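Local coordinates for protein tRNA (guanine(26)-N(2))-dimethyltransferase (Pyrococcus horikoshii, PDB 2DUL) that probably transfers two methyl groups from S-adenosyl-L-methionine to the exocyclic N2 of guanine 26 in a number of tRNAs, giving N2,N2-dimethylguanosine, at residues N47-L52 with Y131-D136; A71-L76 with E111-I116. All blocks are in the same frame, centred on the assembly; numbering follows the deposited sequence.

Contact 1 (N47-L52 with Y131-D136); sequences NPKIVL and YFHFID
L52 lays its CB over the ring of F132, 3.7 Å from the centroid and 13° off the ring normal, a CH-pi contact in the tightly packed half of this strand pair. The opposite face of the same ring carries CD1 of Y131, so F132 is clamped between its chain neighbour and the facing strand. I50 fills the angle between the two aromatic rings: its CG2, anti to the backbone N, meets Y131 CE1 at 3.6 Å and F132 CD2 at 3.7 Å. Further along, L52 CD2 lies beside I135 CG2. On the other face of the sheet, V51 CG1 comes to the edge of the F134 ring, whose CB also touches P48 CB; helix 33-46 covers this face through V39 and L43. The backbones run parallel. I50 O accepts two N-H groups, H133 N at 2.8 Å and F134 N at a longer 3.3 Å, where the segment 131-136 turns a corner at H133. Beyond it L52 N donates to F134 O at 2.9 Å, and D136 N reaches L52 O in a straighter bond (166° at the hydrogen). The looser side is at K49 and H133. The exposed lysine, bent at chi3 and chi4, brings its NZ near the imidazole plane, yet NZ stays 4.0 Å from H133 NE2, a contact without a hydrogen bond. The partly exposed Y131 hydrogen-bonds through its hydroxyl to E73. At the other end the D136 carboxylate forms salt bridges with R61 and R228. Neighbouring parallel strands linked through helices belong to the Rossmann-like sheet of class I methyltransferases, whose C-terminal strand ends form the S-adenosyl-L-methionine side; D136 paired with R61, a predicted ligand, is consistent with this.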
ATOM      1  N   ASN A  47       4.196  15.466   5.271  1.00 26.09           N
ATOM      2  CA  ASN A  47       3.518  16.528   6.019  1.00 26.73           C
ATOM      3  C   ASN A  47       2.131  16.980   5.543  1.00 25.53           C
ATOM      4  O   ASN A  47       1.857  18.181   5.493  1.00 22.62           O
ATOM      5  CB  ASN A  47       4.426  17.764   6.072  1.00 28.92           C
ATOM      6  CG  ASN A  47       5.835  17.442   6.534  1.00 32.31           C
ATOM      7  OD1 ASN A  47       6.776  18.172   6.224  1.00 35.73           O
ATOM      8  ND2 ASN A  47       5.986  16.358   7.289  1.00 32.86           N
ATOM      9  N   PRO A  48       1.234  16.040   5.198  1.00 24.82           N
ATOM     10  CA  PRO A  48      -0.092  16.497   4.753  1.00 25.01           C
ATOM     11  C   PRO A  48      -0.837  17.186   5.903  1.00 24.93           C
ATOM     12  O   PRO A  48      -0.818  16.707   7.040  1.00 25.41           O
ATOM     13  CB  PRO A  48      -0.765  15.204   4.295  1.00 24.54           C
ATOM     14  CG  PRO A  48      -0.158  14.174   5.211  1.00 24.61           C
ATOM     15  CD  PRO A  48       1.306  14.568   5.231  1.00 25.75           C
ATOM     16  N   LYS A  49      -1.488  18.308   5.610  1.00 23.73           N
ATOM     17  CA  LYS A  49      -2.204  19.073   6.634  1.00 25.40           C
ATOM     18  C   LYS A  49      -3.580  18.532   7.034  1.00 24.44           C
ATOM     19  O   LYS A  49      -3.869  18.377   8.225  1.00 22.63           O
ATOM     20  CB  LYS A  49      -2.341  20.531   6.182  1.00 29.77           C
ATOM     21  CG  LYS A  49      -3.086  21.433   7.156  1.00 35.11           C
ATOM     22  CD  LYS A  49      -2.938  22.910   6.786  1.00 40.02           C
ATOM     23  CE  LYS A  49      -3.602  23.247   5.457  1.00 40.92           C
ATOM     24  NZ  LYS A  49      -5.082  23.128   5.539  1.00 44.47           N
ATOM     25  N   ILE A  50      -4.426  18.262   6.042  1.00 21.32           N
ATOM     26  CA  ILE A  50      -5.775  17.755   6.287  1.00 20.13           C
ATOM     27  C   ILE A  50      -5.826  16.279   5.894  1.00 20.56           C
ATOM     28  O   ILE A  50      -5.657  15.934   4.725  1.00 17.81           O
ATOM     29  CB  ILE A  50      -6.802  18.543   5.458  1.00 21.08           C
ATOM     30  CG1 ILE A  50      -6.577  20.044   5.653  1.00 22.63           C
ATOM     31  CG2 ILE A  50      -8.215  18.174   5.880  1.00 20.91           C
ATOM     32  CD1 ILE A  50      -7.454  20.916   4.768  1.00 24.79           C
ATOM     33  N   VAL A  51      -6.075  15.409   6.866  1.00 20.87           N
ATOM     34  CA  VAL A  51      -6.086  13.979   6.589  1.00 19.14           C
ATOM     35  C   VAL A  51      -7.356  13.265   7.029  1.00 18.16           C
ATOM     36  O   VAL A  51      -8.067  13.725   7.920  1.00 16.89           O
ATOM     37  CB  VAL A  51      -4.876  13.310   7.253  1.00 21.61           C
ATOM     38  CG1 VAL A  51      -3.593  14.023   6.819  1.00 20.13           C
ATOM     39  CG2 VAL A  51      -5.016  13.361   8.773  1.00 21.42           C
ATOM     40  N   LEU A  52      -7.625  12.130   6.393  1.00 17.46           N
ATOM     41  CA  LEU A  52      -8.805  11.337   6.696  1.00 18.13           C
ATOM     42  C   LEU A  52      -8.505   9.864   6.979  1.00 17.48           C
ATOM     43  O   LEU A  52      -7.797   9.199   6.214  1.00 18.46           O
ATOM     44  CB  LEU A  52      -9.801  11.413   5.528  1.00 18.39           C
ATOM     45  CG  LEU A  52     -10.966  10.414   5.578  1.00 17.40           C
ATOM     46  CD1 LEU A  52     -11.887  10.761   6.744  1.00 18.19           C
ATOM     47  CD2 LEU A  52     -11.741  10.441   4.261  1.00 19.08           C
ATOM     48  N   TYR A 131     -10.865  17.889  -0.890  1.00 19.69           N
ATOM     49  CA  TYR A 131     -10.617  18.479   0.418  1.00 19.44           C
ATOM     50  C   TYR A 131      -9.407  17.974   1.198  1.00 19.61           C
ATOM     51  O   TYR A 131      -8.718  18.760   1.845  1.00 19.98           O
ATOM     52  CB  TYR A 131     -11.880  18.295   1.264  1.00 18.19           C
ATOM     53  CG  TYR A 131     -11.852  18.971   2.614  1.00 20.22           C
ATOM     54  CD1 TYR A 131     -11.604  18.243   3.782  1.00 18.74           C
ATOM     55  CD2 TYR A 131     -12.088  20.341   2.728  1.00 18.55           C
ATOM     56  CE1 TYR A 131     -11.595  18.868   5.032  1.00 19.45           C
ATOM     57  CE2 TYR A 131     -12.083  20.973   3.967  1.00 21.15           C
ATOM     58  CZ  TYR A 131     -11.836  20.232   5.115  1.00 21.44           C
ATOM     59  OH  TYR A 131     -11.831  20.855   6.340  1.00 22.69           O
ATOM     60  N   PHE A 132      -9.149  16.672   1.145  1.00 19.20           N
ATOM     61  CA  PHE A 132      -8.039  16.103   1.902  1.00 17.42           C
ATOM     62  C   PHE A 132      -6.689  16.028   1.207  1.00 16.81           C
ATOM     63  O   PHE A 132      -6.603  15.701   0.026  1.00 18.14           O
ATOM     64  CB  PHE A 132      -8.404  14.693   2.394  1.00 16.67           C
ATOM     65  CG  PHE A 132      -9.630  14.651   3.258  1.00 16.48           C
ATOM     66  CD1 PHE A 132     -10.868  14.323   2.715  1.00 15.78           C
ATOM     67  CD2 PHE A 132      -9.549  14.972   4.609  1.00 16.62           C
ATOM     68  CE1 PHE A 132     -12.016  14.319   3.507  1.00 16.93           C
ATOM     69  CE2 PHE A 132     -10.688  14.973   5.413  1.00 18.23           C
ATOM     70  CZ  PHE A 132     -11.925  14.646   4.861  1.00 16.87           C
ATOM     71  N   HIS A 133      -5.632  16.319   1.964  1.00 16.93           N
ATOM     72  CA  HIS A 133      -4.269  16.242   1.455  1.00 18.28           C
ATOM     73  C   HIS A 133      -3.852  14.772   1.484  1.00 17.61           C
ATOM     74  O   HIS A 133      -2.964  14.349   0.750  1.00 17.71           O
ATOM     75  CB  HIS A 133      -3.322  17.068   2.333  1.00 21.43           C
ATOM     76  CG  HIS A 133      -3.571  18.541   2.267  1.00 24.92           C
ATOM     77  ND1 HIS A 133      -3.369  19.278   1.118  1.00 28.48           N
ATOM     78  CD2 HIS A 133      -4.028  19.413   3.197  1.00 25.77           C
ATOM     79  CE1 HIS A 133      -3.691  20.539   1.342  1.00 26.83           C
ATOM     80  NE2 HIS A 133      -4.094  20.649   2.596  1.00 29.41           N
ATOM     81  N   PHE A 134      -4.494  13.999   2.354  1.00 18.05           N
ATOM     82  CA  PHE A 134      -4.196  12.576   2.461  1.00 18.27           C
ATOM     83  C   PHE A 134      -5.413  11.813   2.951  1.00 17.52           C
ATOM     84  O   PHE A 134      -6.091  12.236   3.885  1.00 18.41           O
ATOM     85  CB  PHE A 134      -3.025  12.321   3.423  1.00 19.43           C
ATOM     86  CG  PHE A 134      -2.794  10.853   3.732  1.00 19.75           C
ATOM     87  CD1 PHE A 134      -2.423   9.958   2.728  1.00 21.59           C
ATOM     88  CD2 PHE A 134      -2.970  10.364   5.024  1.00 21.20           C
ATOM     89  CE1 PHE A 134      -2.232   8.593   3.010  1.00 20.69           C
ATOM     90  CE2 PHE A 134      -2.782   9.002   5.315  1.00 20.80           C
ATOM     91  CZ  PHE A 134      -2.413   8.118   4.306  1.00 19.70           C
ATOM     92  N   ILE A 135      -5.692  10.694   2.295  1.00 19.13           N
ATOM     93  CA  ILE A 135      -6.803   9.836   2.683  1.00 17.13           C
ATOM     94  C   ILE A 135      -6.228   8.436   2.826  1.00 17.99           C
ATOM     95  O   ILE A 135      -5.500   7.971   1.951  1.00 20.63           O
ATOM     96  CB  ILE A 135      -7.930   9.803   1.610  1.00 17.29           C
ATOM     97  CG1 ILE A 135      -8.631  11.162   1.531  1.00 14.36           C
ATOM     98  CG2 ILE A 135      -8.948   8.710   1.959  1.00 16.40           C
ATOM     99  CD1 ILE A 135      -9.751  11.219   0.488  1.00 16.55           C
ATOM    100  N   ASP A 136      -6.532   7.777   3.937  1.00 18.95           N
ATOM    101  CA  ASP A 136      -6.058   6.418   4.160  1.00 20.45           C
ATOM    102  C   ASP A 136      -7.274   5.491   4.155  1.00 19.38           C
ATOM    103  O   ASP A 136      -8.146   5.588   5.014  1.00 19.92           O
ATOM    104  CB  ASP A 136      -5.306   6.319   5.492  1.00 22.61           C
ATOM    105  CG  ASP A 136      -4.448   5.061   5.589  1.00 27.04           C
ATOM    106  OD1 ASP A 136      -3.570   5.003   6.478  1.00 28.11           O
ATOM    107  OD2 ASP A 136      -4.646   4.134   4.774  1.00 29.41           O
TER

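Contact 2 (A71-L76 with E111-I116); sequences AEEVWL and EKTIVI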
ATOM      1  N   ALA A  71       0.062  16.490  10.851  1.00 23.95           N
ATOM      2  CA  ALA A  71      -1.321  16.706  10.425  1.00 23.77           C
ATOM      3  C   ALA A  71      -1.973  17.732  11.350  1.00 25.32           C
ATOM      4  O   ALA A  71      -1.819  17.661  12.568  1.00 25.35           O
ATOM      5  CB  ALA A  71      -2.102  15.383  10.459  1.00 25.30           C
ATOM      6  N   GLU A  72      -2.694  18.688  10.769  1.00 24.79           N
ATOM      7  CA  GLU A  72      -3.355  19.740  11.540  1.00 25.39           C
ATOM      8  C   GLU A  72      -4.841  19.480  11.766  1.00 24.16           C
ATOM      9  O   GLU A  72      -5.396  19.847  12.804  1.00 23.85           O
ATOM     10  CB  GLU A  72      -3.173  21.085  10.832  1.00 28.05           C
ATOM     11  CG  GLU A  72      -1.762  21.642  10.945  1.00 34.09           C
ATOM     12  CD  GLU A  72      -1.516  22.843  10.048  1.00 36.69           C
ATOM     13  OE1 GLU A  72      -2.413  23.706   9.934  1.00 38.61           O
ATOM     14  OE2 GLU A  72      -0.415  22.931   9.464  1.00 39.84           O
ATOM     15  N   GLU A  73      -5.484  18.858  10.786  1.00 22.99           N
ATOM     16  CA  GLU A  73      -6.903  18.547  10.871  1.00 22.59           C
ATOM     17  C   GLU A  73      -7.051  17.070  10.542  1.00 23.87           C
ATOM     18  O   GLU A  73      -6.699  16.631   9.443  1.00 22.14           O
ATOM     19  CB  GLU A  73      -7.695  19.392   9.868  1.00 24.73           C
ATOM     20  CG  GLU A  73      -9.203  19.311  10.045  1.00 24.57           C
ATOM     21  CD  GLU A  73      -9.957  20.210   9.079  1.00 28.71           C
ATOM     22  OE1 GLU A  73      -9.790  21.450   9.144  1.00 30.65           O
ATOM     23  OE2 GLU A  73     -10.720  19.677   8.251  1.00 25.39           O
ATOM     24  N   VAL A  74      -7.558  16.303  11.501  1.00 21.81           N
ATOM     25  CA  VAL A  74      -7.715  14.866  11.319  1.00 19.85           C
ATOM     26  C   VAL A  74      -9.166  14.432  11.427  1.00 18.44           C
ATOM     27  O   VAL A  74      -9.829  14.701  12.429  1.00 17.75           O
ATOM     28  CB  VAL A  74      -6.892  14.082  12.372  1.00 20.89           C
ATOM     29  CG1 VAL A  74      -6.968  12.582  12.087  1.00 18.48           C
ATOM     30  CG2 VAL A  74      -5.443  14.569  12.368  1.00 20.79           C
ATOM     31  N   TRP A  75      -9.652  13.762  10.387  1.00 16.61           N
ATOM     32  CA  TRP A  75     -11.019  13.267  10.370  1.00 17.12           C
ATOM     33  C   TRP A  75     -11.029  11.758  10.607  1.00 17.39           C
ATOM     34  O   TRP A  75     -10.239  11.015  10.019  1.00 16.41           O
ATOM     35  CB  TRP A  75     -11.690  13.569   9.026  1.00 18.37           C
ATOM     36  CG  TRP A  75     -11.969  15.023   8.795  1.00 19.28           C
ATOM     37  CD1 TRP A  75     -11.061  16.041   8.792  1.00 20.12           C
ATOM     38  CD2 TRP A  75     -13.240  15.616   8.503  1.00 20.88           C
ATOM     39  NE1 TRP A  75     -11.687  17.231   8.514  1.00 18.97           N
ATOM     40  CE2 TRP A  75     -13.024  17.000   8.332  1.00 20.51           C
ATOM     41  CE3 TRP A  75     -14.541  15.112   8.368  1.00 22.63           C
ATOM     42  CZ2 TRP A  75     -14.062  17.892   8.030  1.00 21.56           C
ATOM     43  CZ3 TRP A  75     -15.575  15.997   8.068  1.00 23.27           C
ATOM     44  CH2 TRP A  75     -15.326  17.373   7.903  1.00 24.81           C
ATOM     45  N   LEU A  76     -11.919  11.321  11.485  1.00 17.69           N
ATOM     46  CA  LEU A  76     -12.078   9.909  11.800  1.00 19.81           C
ATOM     47  C   LEU A  76     -13.511   9.565  11.428  1.00 19.94           C
ATOM     48  O   LEU A  76     -14.440  10.266  11.825  1.00 21.29           O
ATOM     49  CB  LEU A  76     -11.866   9.655  13.292  1.00 24.85           C
ATOM     50  CG  LEU A  76     -10.486   9.916  13.899  1.00 26.96           C
ATOM     51  CD1 LEU A  76     -10.290  11.406  14.103  1.00 29.07           C
ATOM     52  CD2 LEU A  76     -10.384   9.194  15.237  1.00 31.11           C
ATOM     53  N   GLU A 111      -4.953  22.327  19.430  1.00 31.54           N
ATOM     54  CA  GLU A 111      -3.761  22.556  18.618  1.00 33.24           C
ATOM     55  C   GLU A 111      -4.023  21.883  17.281  1.00 33.43           C
ATOM     56  O   GLU A 111      -3.689  22.410  16.220  1.00 33.78           O
ATOM     57  CB  GLU A 111      -2.525  21.950  19.276  1.00 35.01           C
ATOM     58  CG  GLU A 111      -1.285  21.992  18.396  1.00 38.06           C
ATOM     59  CD  GLU A 111      -0.019  21.652  19.155  1.00 40.29           C
ATOM     60  OE1 GLU A 111      -0.047  20.716  19.983  1.00 40.65           O
ATOM     61  OE2 GLU A 111       1.008  22.319  18.911  1.00 42.99           O
ATOM     62  N   LYS A 112      -4.629  20.705  17.351  1.00 30.90           N
ATOM     63  CA  LYS A 112      -5.000  19.977  16.157  1.00 29.63           C
ATOM     64  C   LYS A 112      -6.518  19.868  16.201  1.00 27.52           C
ATOM     65  O   LYS A 112      -7.108  19.758  17.276  1.00 25.56           O
ATOM     66  CB  LYS A 112      -4.351  18.592  16.143  1.00 31.33           C
ATOM     67  CG  LYS A 112      -2.835  18.652  16.068  1.00 33.09           C
ATOM     68  CD  LYS A 112      -2.235  17.310  15.726  1.00 35.88           C
ATOM     69  CE  LYS A 112      -0.725  17.417  15.586  1.00 36.22           C
ATOM     70  NZ  LYS A 112      -0.339  18.442  14.584  1.00 39.98           N
ATOM     71  N   THR A 113      -7.151  19.939  15.039  1.00 23.91           N
ATOM     72  CA  THR A 113      -8.597  19.835  14.970  1.00 22.33           C
ATOM     73  C   THR A 113      -8.937  18.390  14.652  1.00 21.74           C
ATOM     74  O   THR A 113      -8.421  17.819  13.692  1.00 20.53           O
ATOM     75  CB  THR A 113      -9.164  20.772  13.889  1.00 22.48           C
ATOM     76  OG1 THR A 113      -8.939  22.124  14.295  1.00 25.39           O
ATOM     77  CG2 THR A 113     -10.660  20.555  13.696  1.00 21.69           C
ATOM     78  N   ILE A 114      -9.785  17.802  15.485  1.00 21.31           N
ATOM     79  CA  ILE A 114     -10.194  16.415  15.318  1.00 19.48           C
ATOM     80  C   ILE A 114     -11.689  16.378  15.030  1.00 18.82           C
ATOM     81  O   ILE A 114     -12.489  16.957  15.766  1.00 19.36           O
ATOM     82  CB  ILE A 114      -9.885  15.607  16.594  1.00 21.35           C
ATOM     83  CG1 ILE A 114      -8.385  15.674  16.882  1.00 23.89           C
ATOM     84  CG2 ILE A 114     -10.334  14.155  16.429  1.00 19.25           C
ATOM     85  CD1 ILE A 114      -7.990  15.137  18.236  1.00 28.38           C
ATOM     86  N   VAL A 115     -12.053  15.709  13.944  1.00 17.46           N
ATOM     87  CA  VAL A 115     -13.445  15.602  13.538  1.00 18.32           C
ATOM     88  C   VAL A 115     -13.838  14.132  13.507  1.00 19.76           C
ATOM     89  O   VAL A 115     -13.310  13.355  12.710  1.00 21.34           O
ATOM     90  CB  VAL A 115     -13.657  16.208  12.139  1.00 18.92           C
ATOM     91  CG1 VAL A 115     -15.136  16.190  11.782  1.00 18.68           C
ATOM     92  CG2 VAL A 115     -13.107  17.631  12.107  1.00 18.20           C
ATOM     93  N   ILE A 116     -14.753  13.753  14.389  1.00 19.07           N
ATOM     94  CA  ILE A 116     -15.217  12.376  14.463  1.00 19.96           C
ATOM     95  C   ILE A 116     -16.566  12.313  13.758  1.00 19.50           C
ATOM     96  O   ILE A 116     -17.501  13.035  14.108  1.00 19.64           O
ATOM     97  CB  ILE A 116     -15.358  11.929  15.928  1.00 21.61           C
ATOM     98  CG1 ILE A 116     -14.106  12.347  16.713  1.00 21.94           C
ATOM     99  CG2 ILE A 116     -15.529  10.414  15.991  1.00 21.20           C
ATOM    100  CD1 ILE A 116     -14.137  11.959  18.187  1.00 25.81           C
TER
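V115 packs against one face of the indole of W75, its CB over the centre of that face and CG1 3.7 Å from the centroid of the six-membered ring. With chi1 at -175°, CG1 lies anti to the backbone N and reaches W75 CE3, while CG2 lies against CE2 and NE1. The indole is held in rotation by W75 NE1, which donates to E73 OE2 at 2.6 Å, almost straight (171°) and in the ring plane, on the anti side of the carboxylate. E73 gets there with an extended chain, its CG beside T113 CB; OE2 is shared with Y131. The strands are parallel neighbours in the Rossmann-like methyltransferase sheet, joined through helix 81-94 and, further on, the hairpin of strands 100-101 and 105-109. T113 N to E72 O, V74 N to T113 O, V115 N to V74 O and L76 N to V115 O tie them in regular register. On the face toward helix 81-94, L76 CD1 meets I114 CG2 at 3.6 Å. At the start of the pair K112 bends at chi4 (-56°), bringing NZ 2.6 Å from A71 O, above the carbonyl plane.

Both contacts are mostly buried pairs of parallel strands in one sheet, in the order 113-118, 73-78, 50-53, 132-137. Contact 1 lies nearer the centre of the chain, contact 2 further out; each has a solvent-side edge, at K49 in contact 1 and E72 in contact 2. They join directly through Y131 and E73, through K49 O, which receives E72 N, and through the F132 and W75 rings, packed edge-to-face. Contact 1 relies on clustered aromatic rings and a backbone that turns a corner, its buried acid D136 paired with arginines outside both segments; contact 2 keeps an unbroken register, with a single indole against valine and a lysine fastened to a carbonyl at its start.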